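Local coordinates for maltose/maltodextrin-binding protein (Thermus thermophilus, PDB 2GH9), which binds maltotriose and, as a periplasmic solute-binding protein, probably hands such maltodextrins over to an ABC transporter for uptake, at residues W6-G11 with G267-V272; P109-S114 with V297-A302; F198-R203 with P359-K364. All blocks are in the same frame, centred on the assembly; numbering follows the deposited sequence.

Interaction 1. Residues W6-G11 with G267-V272; sequences WTHFGG and GVQGVV. With GLC (alpha-D-glucopyranose), chain B.
His-8 and Gln-269 meet from opposite directions, the imidazole standing between the glutamine amide and the glucose of chain B. CG of His-8 is set between its backbone N and carbonyl carbon (chi1 53°), a rotation that brings the ring between the two partners. From CB outward, the sugar comes first: CB lies 3.7 Å from O1 of the chain B glucose, a plain contact. At ND1 lies a 2.8 Å hydrogen bond to O2 of the same glucose, which arrives at the ring edge in plane; O1 of the sugar adds a weak, longer bond to ND1. CE1 turns the corner, 3.4 Å from that O2 and 3.6 Å from OE1 of Gln-269. The circuit ends at NE2, which donates a weak, bent bond of 3.2 Å to OE1 of Gln-269 (134° at the hydrogen), again at the ring edge, with ring and amide planes 65° apart. Thr-61 is the stronger partner of OE1, through OG1. One ring face carries CD1 of Phe-9, 3.8 Å above the plane, and Phe-39 meets the imidazole edge-to-face. Around His-8, the backbone N of Phe-9 bonds OG1 of Thr-7 in an ST turn, which shapes the chain where strand 3-7 ends. His-8 and Gln-269 both belong to the glycan pocket, and polar residues on and just beyond sheet strands lining a ligand cleft fit the periplasmic binding protein fold.

Interaction 2. Residues P109-S114 with V297-A302; sequences PAFAES and VAFNQA. With GLC (alpha-D-glucopyranose), chain C.
Aromatic stacking joins the segments: Phe-111 of the strand and Phe-299 of the helix form an offset stack, centroids 4.2 Å apart and planes inclined by 25°. The two side chains reach each other at about a right angle, yet their rings overlap, Phe-299 lying over one face of Phe-111. It carries its CD2-CE2 side there, displaced toward the rim, because its chi1 of -168° turns CG away from the backbone N. Some of the modelled carbon separations are too short to be real, so the exact closeness of the stack is doubtful.

Aliphatic contacts flank the rings. The opposite face of Phe-111 is covered by the methyl of its own neighbour, Ala-110 CB, 3.5 Å above the plane, so the ring is sandwiched between that methyl and Phe-299. CB of Phe-299 also touches CE1 of Phe-111 at 3.7 Å. Beyond the pair, Phe-299 meets the ring of Trp-16 from helix 11-26, extending the aromatic cluster.

Polar interactions lie farther along the strand. Glu-113 reaches into the sugar pocket, its chain extended beyond CG, and OE2 accepts a 2.7 Å hydrogen bond from O2 of the chain C glucose. The other carboxylate oxygen, OE1, forms a salt bridge with Arg-305, which probably favours the charged form and fixes the rotation of the group.

In the backbone, Ala-110 and Phe-111 both face Gln-269 of the adjacent antiparallel strand: a classic beta bulge. A helix packed by aromatic rings against a sheet whose strand runs on to a ligand-binding acid fits the alpha/beta lobe of the periplasmic binding protein fold.

Interaction 3. Residues F198-R203 with P359-K364; sequences FIKDLR and PDSNVK
Two peptide carbonyl groups are the flat surfaces that receive the ammonium of Lys-200, and it meets them differently. Over one face of the Pro-359 carbonyl, NZ sits 59° out of the plane, 2.9 Å from Pro-359 O; at the edge of the Ser-361 carbonyl it lies in plane, on a lone pair of Ser-361 O at 3.0 Å. The ring of Phe-198 has CG of Leu-202 over one face, 3.9 Å above the plane, and, across to helix 156-166, meets Phe-162 edge-to-face.

A third bond, 2.8 Å from Lys-200 NZ to Ser-361 OG, completes the grip, so one buried ammonium holds three oxygens. The lysine chain is extended through CG and bends about CG-CD (chi3 74°), a kink that swings NZ into the turn. OG of Ser-361 passes the tie onward to the carbonyl of Ala-355 in helix 341-357.

The arrangement thus fastens helix 189-204 to the turn between two consecutive helices, 341-357 and 363-378. Asn-362 is the N-cap residue of the latter, its OD1 taking the backbone N of Lys-365. The turn is held by Lys-200 just ahead of this cap.

Apolar contact comes from Val-363, whose CG2 lies alongside the lysine at 3.8 Å from CD. A methionine in place of Lys-200 would probably leave the carbonyls of Pro-359 and Ser-361 without this donor, and the turn freer to shift. Arg-203, one helical turn on, fixes the same helix to the neighbouring one through a bond from NH1 to the carbonyl of Ile-356.

In the fold
Interactions 1 and 2 are neighbours, their centres about 10 Å apart, sharing one sheet through segments 267-272 and 109-114, on adjacent antiparallel strands 265-273 and 104-113. Gln-269 N makes a probable hydrogen bond to Phe-111 O (2.8 Å), and Gln-269 NE2 another to Glu-113 OE2 (2.8 Å), tying the two pocket residues together. A further touch is apolar: Phe-9 CE2 packs on Phe-299 CZ at 3.5 Å. The two contacts hold successive glucose units of the bound maltotriose. Interaction 3 lies far from both, its centre about 34 Å from that of interaction 1 and 36 Å from that of interaction 2, where it joins helices remote from the bound sugar.

Interaction 1. Residues W6-G11 with G267-V272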
ATOM      1  N   TRP A   6      -2.175  14.299  11.194  1.00 24.22           N
ATOM      2  CA  TRP A   6      -1.001  13.442  10.992  1.00 23.78           C
ATOM      3  C   TRP A   6      -0.997  12.909   9.578  1.00 22.93           C
ATOM      4  O   TRP A   6      -2.040  12.441   9.096  1.00 23.43           O
ATOM      5  CB  TRP A   6      -1.011  12.276  11.968  1.00 24.41           C
ATOM      6  CG  TRP A   6      -0.626  12.661  13.344  1.00 24.88           C
ATOM      7  CD1 TRP A   6      -0.124  13.863  13.756  1.00 25.54           C
ATOM      8  CD2 TRP A   6      -0.682  11.828  14.498  1.00 26.13           C
ATOM      9  NE1 TRP A   6       0.103  13.840  15.105  1.00 26.55           N
ATOM     10  CE2 TRP A   6      -0.213  12.595  15.585  1.00 25.62           C
ATOM     11  CE3 TRP A   6      -1.104  10.508  14.725  1.00 24.66           C
ATOM     12  CZ2 TRP A   6      -0.136  12.083  16.883  1.00 26.10           C
ATOM     13  CZ3 TRP A   6      -1.029  10.002  16.009  1.00 25.37           C
ATOM     14  CH2 TRP A   6      -0.547  10.794  17.079  1.00 24.43           C
ATOM     15  N   THR A   7       0.157  12.990   8.912  1.00 21.77           N
ATOM     16  CA  THR A   7       0.297  12.439   7.557  1.00 20.71           C
ATOM     17  C   THR A   7       1.649  11.763   7.329  1.00 19.61           C
ATOM     18  O   THR A   7       2.657  12.188   7.882  1.00 20.34           O
ATOM     19  CB  THR A   7       0.110  13.548   6.475  1.00 20.66           C
ATOM     20  OG1 THR A   7       0.070  12.948   5.186  1.00 19.73           O
ATOM     21  CG2 THR A   7       1.225  14.580   6.529  1.00 19.26           C
ATOM     22  N   HIS A   8       1.648  10.737   6.485  1.00 19.08           N
ATOM     23  CA  HIS A   8       2.874  10.057   6.031  1.00 19.45           C
ATOM     24  C   HIS A   8       3.305  10.524   4.640  1.00 19.63           C
ATOM     25  O   HIS A   8       4.255   9.990   4.037  1.00 18.85           O
ATOM     26  CB  HIS A   8       2.717   8.533   6.040  1.00 18.68           C
ATOM     27  CG  HIS A   8       1.518   8.015   5.297  1.00 19.21           C
ATOM     28  ND1 HIS A   8       1.561   7.651   3.966  1.00 18.48           N
ATOM     29  CD2 HIS A   8       0.261   7.725   5.723  1.00 20.07           C
ATOM     30  CE1 HIS A   8       0.373   7.202   3.595  1.00 20.22           C
ATOM     31  NE2 HIS A   8      -0.427   7.211   4.649  1.00 20.32           N
ATOM     32  N   PHE A   9       2.613  11.538   4.132  1.00 19.51           N
ATOM     33  CA  PHE A   9       2.907  12.059   2.824  1.00 19.81           C
ATOM     34  C   PHE A   9       4.216  12.861   2.843  1.00 20.67           C
ATOM     35  O   PHE A   9       4.574  13.504   3.840  1.00 21.25           O
ATOM     36  CB  PHE A   9       1.782  12.985   2.323  1.00 18.96           C
ATOM     37  CG  PHE A   9       0.451  12.319   2.130  1.00 16.97           C
ATOM     38  CD1 PHE A   9       0.304  10.938   2.162  1.00 18.47           C
ATOM     39  CD2 PHE A   9      -0.674  13.096   1.907  1.00 16.59           C
ATOM     40  CE1 PHE A   9      -0.921  10.354   1.984  1.00 18.45           C
ATOM     41  CE2 PHE A   9      -1.903  12.523   1.725  1.00 17.11           C
ATOM     42  CZ  PHE A   9      -2.029  11.147   1.746  1.00 19.91           C
ATOM     43  N   GLY A  10       4.915  12.818   1.715  1.00 21.38           N
ATOM     44  CA  GLY A  10       6.038  13.703   1.459  1.00 21.25           C
ATOM     45  C   GLY A  10       5.930  14.248   0.067  1.00 22.20           C
ATOM     46  O   GLY A  10       4.971  13.946  -0.654  1.00 23.03           O
ATOM     47  N   GLY A  11       6.889  15.102  -0.286  1.00 22.50           N
ATOM     48  CA  GLY A  11       7.018  15.604  -1.624  1.00 23.28           C
ATOM     49  C   GLY A  11       5.792  16.344  -2.114  1.00 23.03           C
ATOM     50  O   GLY A  11       5.145  17.065  -1.340  1.00 23.37           O
ATOM     51  N   GLY A 267      -4.715  -1.678  -1.944  1.00 19.45           N
ATOM     52  CA  GLY A 267      -4.791  -0.930  -0.716  1.00 19.37           C
ATOM     53  C   GLY A 267      -5.677   0.253  -0.984  1.00 19.19           C
ATOM     54  O   GLY A 267      -5.611   0.835  -2.053  1.00 18.97           O
ATOM     55  N   VAL A 268      -6.502   0.602  -0.007  1.00 19.10           N
ATOM     56  CA  VAL A 268      -7.284   1.818  -0.067  1.00 19.48           C
ATOM     57  C   VAL A 268      -6.813   2.736   1.040  1.00 19.20           C
ATOM     58  O   VAL A 268      -6.775   2.342   2.218  1.00 18.87           O
ATOM     59  CB  VAL A 268      -8.799   1.546   0.054  1.00 19.20           C
ATOM     60  CG1 VAL A 268      -9.557   2.833  -0.070  1.00 17.97           C
ATOM     61  CG2 VAL A 268      -9.243   0.547  -0.995  1.00 20.30           C
ATOM     62  N   GLN A 269      -6.427   3.950   0.650  1.00 19.19           N
ATOM     63  CA  GLN A 269      -6.089   4.988   1.599  1.00 19.54           C
ATOM     64  C   GLN A 269      -7.330   5.841   1.865  1.00 20.28           C
ATOM     65  O   GLN A 269      -8.006   6.256   0.935  1.00 20.90           O
ATOM     66  CB  GLN A 269      -4.965   5.861   1.058  1.00 19.24           C
ATOM     67  CG  GLN A 269      -3.637   5.136   0.850  1.00 17.86           C
ATOM     68  CD  GLN A 269      -2.782   5.031   2.102  1.00 18.54           C
ATOM     69  OE1 GLN A 269      -2.867   5.855   3.008  1.00 18.58           O
ATOM     70  NE2 GLN A 269      -1.938   4.007   2.146  1.00 14.85           N
ATOM     71  N   GLY A 270      -7.598   6.115   3.137  1.00 20.94           N
ATOM     72  CA  GLY A 270      -8.747   6.937   3.512  1.00 20.89           C
ATOM     73  C   GLY A 270      -8.468   7.866   4.660  1.00 20.98           C
ATOM     74  O   GLY A 270      -7.510   7.668   5.453  1.00 20.81           O
ATOM     75  N   VAL A 271      -9.295   8.905   4.751  1.00 21.15           N
ATOM     76  CA  VAL A 271      -9.195   9.846   5.840  1.00 21.67           C
ATOM     77  C   VAL A 271     -10.017   9.322   7.023  1.00 22.19           C
ATOM     78  O   VAL A 271     -11.181   8.902   6.853  1.00 22.96           O
ATOM     79  CB  VAL A 271      -9.693  11.264   5.448  1.00 21.48           C
ATOM     80  CG1 VAL A 271      -9.539  12.206   6.630  1.00 20.94           C
ATOM     81  CG2 VAL A 271      -8.941  11.815   4.174  1.00 20.29           C
ATOM     82  N   VAL A 272      -9.420   9.343   8.210  1.00 22.39           N
ATOM     83  CA  VAL A 272     -10.123   8.952   9.436  1.00 22.96           C
ATOM     84  C   VAL A 272     -10.108  10.101  10.424  1.00 24.10           C
ATOM     85  O   VAL A 272      -9.156  10.886  10.496  1.00 23.95           O
ATOM     86  CB  VAL A 272      -9.553   7.660  10.097  1.00 22.68           C
ATOM     87  CG1 VAL A 272      -9.770   6.440   9.168  1.00 20.10           C
ATOM     88  CG2 VAL A 272      -8.073   7.852  10.463  1.00 22.68           C
TER
HETATM   89  C1  GLC B   1       5.224   6.306   2.434  1.00 20.95           C
HETATM   90  C2  GLC B   1       3.977   6.267   1.552  1.00 18.57           C
HETATM   91  C3  GLC B   1       3.158   5.035   1.882  1.00 16.80           C
HETATM   92  C4  GLC B   1       4.025   3.780   1.698  1.00 16.49           C
HETATM   93  C5  GLC B   1       5.282   3.839   2.581  1.00 18.76           C
HETATM   94  C6  GLC B   1       6.243   2.675   2.272  1.00 19.24           C
HETATM   95  O1  GLC B   1       4.815   6.560   3.776  1.00 25.38           O
HETATM   96  O2  GLC B   1       3.202   7.477   1.704  1.00 17.50           O
HETATM   97  O3  GLC B   1       1.969   4.954   1.078  1.00 17.32           O
HETATM   98  O4  GLC B   1       3.302   2.654   2.164  1.00 17.46           O
HETATM   99  O5  GLC B   1       5.955   5.076   2.358  1.00 19.78           O
HETATM  100  O6  GLC B   1       7.450   2.758   3.054  1.00 20.67           O

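Interaction 2. Residues P109-S114 with V297-A302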
ATOM      1  N   PRO A 109     -13.047   6.908   2.124  1.00 23.76           N
ATOM      2  CA  PRO A 109     -12.146   6.301   1.162  1.00 23.53           C
ATOM      3  C   PRO A 109     -11.741   7.314   0.099  1.00 23.87           C
ATOM      4  O   PRO A 109     -12.598   8.032  -0.444  1.00 24.65           O
ATOM      5  CB  PRO A 109     -12.978   5.169   0.534  1.00 24.06           C
ATOM      6  CG  PRO A 109     -14.152   4.990   1.402  1.00 24.42           C
ATOM      7  CD  PRO A 109     -14.401   6.323   2.025  1.00 23.82           C
ATOM      8  N   ALA A 110     -10.446   7.381  -0.192  1.00 22.73           N
ATOM      9  CA  ALA A 110      -9.929   8.431  -1.060  1.00 22.63           C
ATOM     10  C   ALA A 110      -9.179   7.889  -2.267  1.00 22.27           C
ATOM     11  O   ALA A 110      -9.507   8.231  -3.408  1.00 22.72           O
ATOM     12  CB  ALA A 110      -9.051   9.404  -0.247  1.00 21.97           C
ATOM     13  N   PHE A 111      -8.166   7.057  -2.021  1.00 22.33           N
ATOM     14  CA  PHE A 111      -7.254   6.623  -3.079  1.00 21.99           C
ATOM     15  C   PHE A 111      -7.022   5.129  -3.052  1.00 22.04           C
ATOM     16  O   PHE A 111      -7.051   4.494  -1.984  1.00 23.09           O
ATOM     17  CB  PHE A 111      -5.907   7.343  -2.944  1.00 23.80           C
ATOM     18  CG  PHE A 111      -6.032   8.819  -2.689  1.00 24.54           C
ATOM     19  CD1 PHE A 111      -6.493   9.665  -3.685  1.00 26.49           C
ATOM     20  CD2 PHE A 111      -5.692   9.357  -1.461  1.00 26.08           C
ATOM     21  CE1 PHE A 111      -6.637  11.035  -3.445  1.00 24.89           C
ATOM     22  CE2 PHE A 111      -5.819  10.724  -1.229  1.00 26.75           C
ATOM     23  CZ  PHE A 111      -6.294  11.555  -2.230  1.00 25.28           C
ATOM     24  N   ALA A 112      -6.840   4.559  -4.231  1.00 20.91           N
ATOM     25  CA  ALA A 112      -6.497   3.157  -4.369  1.00 19.97           C
ATOM     26  C   ALA A 112      -5.077   3.060  -4.887  1.00 18.70           C
ATOM     27  O   ALA A 112      -4.595   3.947  -5.597  1.00 17.23           O
ATOM     28  CB  ALA A 112      -7.472   2.459  -5.305  1.00 19.49           C
ATOM     29  N   GLU A 113      -4.398   1.979  -4.517  1.00 18.33           N
ATOM     30  CA  GLU A 113      -3.000   1.816  -4.847  1.00 18.07           C
ATOM     31  C   GLU A 113      -2.627   0.349  -4.836  1.00 18.45           C
ATOM     32  O   GLU A 113      -3.269  -0.461  -4.197  1.00 17.97           O
ATOM     33  CB  GLU A 113      -2.150   2.533  -3.807  1.00 18.36           C
ATOM     34  CG  GLU A 113      -2.368   2.009  -2.379  1.00 17.41           C
ATOM     35  CD  GLU A 113      -1.759   2.885  -1.325  1.00 16.97           C
ATOM     36  OE1 GLU A 113      -1.408   4.014  -1.674  1.00 19.42           O
ATOM     37  OE2 GLU A 113      -1.604   2.442  -0.150  1.00 18.41           O
ATOM     38  N   SER A 114      -1.537   0.040  -5.523  1.00 19.03           N
ATOM     39  CA  SER A 114      -0.923  -1.276  -5.445  1.00 18.81           C
ATOM     40  C   SER A 114       0.503  -1.122  -5.903  1.00 18.75           C
ATOM     41  O   SER A 114       0.843  -0.142  -6.567  1.00 19.38           O
ATOM     42  CB  SER A 114      -1.664  -2.285  -6.347  1.00 18.28           C
ATOM     43  OG  SER A 114      -1.239  -2.184  -7.696  1.00 20.08           O
ATOM     44  N   VAL A 297      -8.528  14.307  -7.989  1.00 26.99           N
ATOM     45  CA  VAL A 297      -7.841  14.440  -9.272  1.00 26.93           C
ATOM     46  C   VAL A 297      -6.533  15.193  -9.080  1.00 26.27           C
ATOM     47  O   VAL A 297      -5.501  14.749  -9.562  1.00 26.49           O
ATOM     48  CB  VAL A 297      -8.713  15.133 -10.395  1.00 27.07           C
ATOM     49  CG1 VAL A 297      -7.846  15.515 -11.594  1.00 27.70           C
ATOM     50  CG2 VAL A 297      -9.822  14.230 -10.875  1.00 28.19           C
ATOM     51  N   ALA A 298      -6.578  16.306  -8.349  1.00 25.47           N
ATOM     52  CA  ALA A 298      -5.391  17.091  -8.046  1.00 25.10           C
ATOM     53  C   ALA A 298      -4.320  16.247  -7.360  1.00 24.18           C
ATOM     54  O   ALA A 298      -3.151  16.268  -7.746  1.00 23.07           O
ATOM     55  CB  ALA A 298      -5.763  18.270  -7.163  1.00 25.74           C
ATOM     56  N   PHE A 299      -4.730  15.473  -6.365  1.00 23.10           N
ATOM     57  CA  PHE A 299      -3.785  14.610  -5.672  1.00 23.21           C
ATOM     58  C   PHE A 299      -3.143  13.615  -6.647  1.00 21.98           C
ATOM     59  O   PHE A 299      -1.954  13.398  -6.583  1.00 22.93           O
ATOM     60  CB  PHE A 299      -4.487  13.893  -4.512  1.00 22.54           C
ATOM     61  CG  PHE A 299      -3.551  13.204  -3.546  1.00 23.09           C
ATOM     62  CD1 PHE A 299      -2.741  13.943  -2.690  1.00 21.60           C
ATOM     63  CD2 PHE A 299      -3.505  11.818  -3.466  1.00 21.87           C
ATOM     64  CE1 PHE A 299      -1.915  13.326  -1.779  1.00 23.63           C
ATOM     65  CE2 PHE A 299      -2.658  11.174  -2.519  1.00 22.73           C
ATOM     66  CZ  PHE A 299      -1.885  11.917  -1.680  1.00 21.64           C
ATOM     67  N   ASN A 300      -3.914  13.021  -7.549  1.00 23.06           N
ATOM     68  CA  ASN A 300      -3.357  12.083  -8.527  1.00 23.06           C
ATOM     69  C   ASN A 300      -2.344  12.771  -9.415  1.00 23.70           C
ATOM     70  O   ASN A 300      -1.286  12.223  -9.725  1.00 23.18           O
ATOM     71  CB  ASN A 300      -4.460  11.454  -9.380  1.00 23.42           C
ATOM     72  CG  ASN A 300      -3.907  10.587 -10.534  1.00 22.97           C
ATOM     73  OD1 ASN A 300      -3.728  11.071 -11.627  1.00 22.71           O
ATOM     74  ND2 ASN A 300      -3.589   9.327 -10.251  1.00 20.90           N
ATOM     75  N   GLN A 301      -2.665  13.996  -9.813  1.00 23.74           N
ATOM     76  CA  GLN A 301      -1.807  14.733 -10.730  1.00 24.46           C
ATOM     77  C   GLN A 301      -0.509  15.124 -10.062  1.00 25.05           C
ATOM     78  O   GLN A 301       0.546  15.005 -10.677  1.00 25.81           O
ATOM     79  CB  GLN A 301      -2.559  15.925 -11.325  1.00 25.11           C
ATOM     80  CG  GLN A 301      -3.731  15.471 -12.208  1.00 24.90           C
ATOM     81  CD  GLN A 301      -3.289  14.560 -13.345  1.00 28.55           C
ATOM     82  OE1 GLN A 301      -3.512  13.332 -13.313  1.00 30.77           O
ATOM     83  NE2 GLN A 301      -2.656  15.149 -14.364  1.00 25.67           N
ATOM     84  N   ALA A 302      -0.578  15.487  -8.780  1.00 25.25           N
ATOM     85  CA  ALA A 302       0.611  15.818  -7.984  1.00 24.78           C
ATOM     86  C   ALA A 302       1.505  14.607  -7.740  1.00 25.07           C
ATOM     87  O   ALA A 302       2.757  14.710  -7.755  1.00 24.73           O
ATOM     88  CB  ALA A 302       0.183  16.383  -6.655  1.00 25.64           C
TER
HETATM   89  C1  GLC C   2       3.049   1.634   1.184  1.00 15.32           C
HETATM   90  C2  GLC C   2       1.567   1.311   1.201  1.00 15.94           C
HETATM   91  C3  GLC C   2       1.203   0.646   2.547  1.00 16.40           C
HETATM   92  C4  GLC C   2       2.097  -0.537   2.888  1.00 18.11           C
HETATM   93  C5  GLC C   2       3.565  -0.143   2.755  1.00 17.70           C
HETATM   94  C6  GLC C   2       4.478  -1.362   2.934  1.00 18.26           C
HETATM   95  O2  GLC C   2       0.808   2.515   1.059  1.00 16.86           O
HETATM   96  O3  GLC C   2      -0.151   0.249   2.542  1.00 16.48           O
HETATM   97  O4  GLC C   2       1.821  -0.989   4.228  1.00 19.54           O
HETATM   98  O5  GLC C   2       3.817   0.456   1.463  1.00 14.21           O
HETATM   99  O6  GLC C   2       5.771  -1.000   3.426  1.00 19.26           O

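Interaction 3. Residues F198-R203 with P359-K364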
ATOM      1  N   PHE A 198      11.693 -18.502  -4.191  1.00 25.61           N
ATOM      2  CA  PHE A 198      11.799 -17.526  -5.281  1.00 25.23           C
ATOM      3  C   PHE A 198      12.403 -16.193  -4.803  1.00 25.29           C
ATOM      4  O   PHE A 198      13.276 -15.606  -5.484  1.00 24.39           O
ATOM      5  CB  PHE A 198      10.439 -17.273  -5.942  1.00 24.83           C
ATOM      6  CG  PHE A 198      10.453 -16.104  -6.872  1.00 24.21           C
ATOM      7  CD1 PHE A 198      11.152 -16.176  -8.054  1.00 22.33           C
ATOM      8  CD2 PHE A 198       9.814 -14.919  -6.546  1.00 23.04           C
ATOM      9  CE1 PHE A 198      11.223 -15.095  -8.903  1.00 21.90           C
ATOM     10  CE2 PHE A 198       9.884 -13.827  -7.391  1.00 21.98           C
ATOM     11  CZ  PHE A 198      10.577 -13.919  -8.577  1.00 23.50           C
ATOM     12  N   ILE A 199      11.936 -15.713  -3.641  1.00 25.63           N
ATOM     13  CA  ILE A 199      12.489 -14.488  -3.070  1.00 26.03           C
ATOM     14  C   ILE A 199      13.978 -14.678  -2.750  1.00 26.62           C
ATOM     15  O   ILE A 199      14.788 -13.836  -3.117  1.00 26.51           O
ATOM     16  CB  ILE A 199      11.691 -13.951  -1.857  1.00 25.89           C
ATOM     17  CG1 ILE A 199      10.266 -13.569  -2.278  1.00 25.40           C
ATOM     18  CG2 ILE A 199      12.419 -12.736  -1.240  1.00 24.92           C
ATOM     19  CD1 ILE A 199       9.228 -13.568  -1.151  1.00 25.61           C
ATOM     20  N   LYS A 200      14.345 -15.791  -2.124  1.00 27.26           N
ATOM     21  CA  LYS A 200      15.785 -16.115  -1.969  1.00 28.94           C
ATOM     22  C   LYS A 200      16.551 -16.079  -3.287  1.00 28.73           C
ATOM     23  O   LYS A 200      17.629 -15.478  -3.377  1.00 28.78           O
ATOM     24  CB  LYS A 200      15.987 -17.476  -1.315  1.00 28.91           C
ATOM     25  CG  LYS A 200      15.803 -17.453   0.155  1.00 31.47           C
ATOM     26  CD  LYS A 200      15.928 -18.863   0.782  1.00 31.57           C
ATOM     27  CE  LYS A 200      17.371 -19.376   0.831  1.00 34.43           C
ATOM     28  NZ  LYS A 200      17.381 -20.750   1.453  1.00 34.63           N
ATOM     29  N   ASP A 201      15.966 -16.697  -4.313  1.00 29.39           N
ATOM     30  CA  ASP A 201      16.598 -16.803  -5.622  1.00 28.92           C
ATOM     31  C   ASP A 201      16.853 -15.450  -6.235  1.00 29.03           C
ATOM     32  O   ASP A 201      17.786 -15.303  -7.008  1.00 27.99           O
ATOM     33  CB  ASP A 201      15.756 -17.649  -6.598  1.00 29.40           C
ATOM     34  CG  ASP A 201      15.692 -19.124  -6.222  1.00 30.64           C
ATOM     35  OD1 ASP A 201      16.450 -19.580  -5.337  1.00 30.37           O
ATOM     36  OD2 ASP A 201      14.862 -19.844  -6.826  1.00 31.87           O
ATOM     37  N   LEU A 202      16.001 -14.466  -5.926  1.00 29.24           N
ATOM     38  CA  LEU A 202      16.186 -13.095  -6.408  1.00 29.26           C
ATOM     39  C   LEU A 202      17.546 -12.544  -5.945  1.00 29.18           C
ATOM     40  O   LEU A 202      18.114 -11.664  -6.571  1.00 28.65           O
ATOM     41  CB  LEU A 202      15.024 -12.172  -5.937  1.00 28.79           C
ATOM     42  CG  LEU A 202      13.660 -12.311  -6.656  1.00 27.65           C
ATOM     43  CD1 LEU A 202      12.577 -11.409  -6.053  1.00 25.78           C
ATOM     44  CD2 LEU A 202      13.789 -12.003  -8.138  1.00 25.73           C
ATOM     45  N   ARG A 203      18.048 -13.063  -4.834  1.00 30.60           N
ATOM     46  CA  ARG A 203      19.372 -12.668  -4.353  1.00 31.44           C
ATOM     47  C   ARG A 203      20.433 -13.693  -4.746  1.00 31.66           C
ATOM     48  O   ARG A 203      21.388 -13.347  -5.392  1.00 32.28           O
ATOM     49  CB  ARG A 203      19.362 -12.483  -2.845  1.00 31.47           C
ATOM     50  CG  ARG A 203      20.700 -12.041  -2.244  1.00 31.43           C
ATOM     51  CD  ARG A 203      20.500 -11.642  -0.792  1.00 31.76           C
ATOM     52  NE  ARG A 203      19.819 -10.347  -0.702  1.00 32.31           N
ATOM     53  CZ  ARG A 203      19.229  -9.860   0.387  1.00 31.43           C
ATOM     54  NH1 ARG A 203      19.210 -10.550   1.514  1.00 34.22           N
ATOM     55  NH2 ARG A 203      18.643  -8.671   0.343  1.00 30.79           N
ATOM     56  N   PRO A 359      21.841 -18.261   2.196  1.00 46.01           N
ATOM     57  CA  PRO A 359      21.521 -19.333   1.227  1.00 45.83           C
ATOM     58  C   PRO A 359      21.008 -20.643   1.847  1.00 45.94           C
ATOM     59  O   PRO A 359      20.170 -21.327   1.244  1.00 45.78           O
ATOM     60  CB  PRO A 359      22.861 -19.587   0.537  1.00 45.98           C
ATOM     61  CG  PRO A 359      23.611 -18.316   0.668  1.00 46.54           C
ATOM     62  CD  PRO A 359      23.205 -17.733   1.985  1.00 46.01           C
ATOM     63  N   ASP A 360      21.500 -20.976   3.042  1.00 46.15           N
ATOM     64  CA  ASP A 360      21.217 -22.262   3.690  1.00 46.28           C
ATOM     65  C   ASP A 360      19.963 -22.228   4.580  1.00 46.10           C
ATOM     66  O   ASP A 360      19.740 -23.138   5.386  1.00 45.95           O
ATOM     67  CB  ASP A 360      22.417 -22.679   4.544  1.00 46.93           C
ATOM     68  CG  ASP A 360      23.537 -23.354   3.743  1.00 49.73           C
ATOM     69  OD1 ASP A 360      23.939 -22.855   2.646  1.00 51.40           O
ATOM     70  OD2 ASP A 360      24.056 -24.379   4.261  1.00 52.49           O
ATOM     71  N   SER A 361      19.140 -21.192   4.445  1.00 45.43           N
ATOM     72  CA  SER A 361      17.990 -21.035   5.323  1.00 45.09           C
ATOM     73  C   SER A 361      16.936 -22.102   5.048  1.00 44.88           C
ATOM     74  O   SER A 361      16.546 -22.335   3.901  1.00 45.26           O
ATOM     75  CB  SER A 361      17.393 -19.624   5.181  1.00 45.05           C
ATOM     76  OG  SER A 361      16.797 -19.437   3.914  1.00 44.36           O
ATOM     77  N   ASN A 362      16.494 -22.766   6.111  1.00 44.78           N
ATOM     78  CA  ASN A 362      15.466 -23.799   6.012  1.00 44.68           C
ATOM     79  C   ASN A 362      14.115 -23.123   5.780  1.00 44.38           C
ATOM     80  O   ASN A 362      13.428 -22.736   6.723  1.00 43.88           O
ATOM     81  CB  ASN A 362      15.445 -24.665   7.280  1.00 44.43           C
ATOM     82  CG  ASN A 362      14.537 -25.870   7.164  1.00 44.84           C
ATOM     83  OD1 ASN A 362      13.503 -25.840   6.507  1.00 44.37           O
ATOM     84  ND2 ASN A 362      14.917 -26.945   7.830  1.00 46.03           N
ATOM     85  N   VAL A 363      13.756 -22.986   4.507  1.00 44.44           N
ATOM     86  CA  VAL A 363      12.488 -22.382   4.103  1.00 44.21           C
ATOM     87  C   VAL A 363      11.280 -23.125   4.697  1.00 44.40           C
ATOM     88  O   VAL A 363      10.307 -22.509   5.135  1.00 43.76           O
ATOM     89  CB  VAL A 363      12.391 -22.350   2.560  1.00 43.99           C
ATOM     90  CG1 VAL A 363      10.993 -22.165   2.133  1.00 43.74           C
ATOM     91  CG2 VAL A 363      13.296 -21.256   1.989  1.00 43.05           C
ATOM     92  N   LYS A 364      11.358 -24.455   4.712  1.00 44.84           N
ATOM     93  CA  LYS A 364      10.323 -25.311   5.306  1.00 44.89           C
ATOM     94  C   LYS A 364      10.036 -24.977   6.781  1.00 44.78           C
ATOM     95  O   LYS A 364       8.879 -24.856   7.182  1.00 44.97           O
ATOM     96  CB  LYS A 364      10.752 -26.786   5.183  1.00 45.45           C
ATOM     97  CG  LYS A 364       9.690 -27.828   5.556  1.00 45.79           C
ATOM     98  CD  LYS A 364       9.122 -28.551   4.322  1.00 47.49           C
ATOM     99  CE  LYS A 364       8.744 -29.983   4.642  1.00 47.47           C
ATOM    100  NZ  LYS A 364       7.846 -30.094   5.827  1.00 48.70           N
TER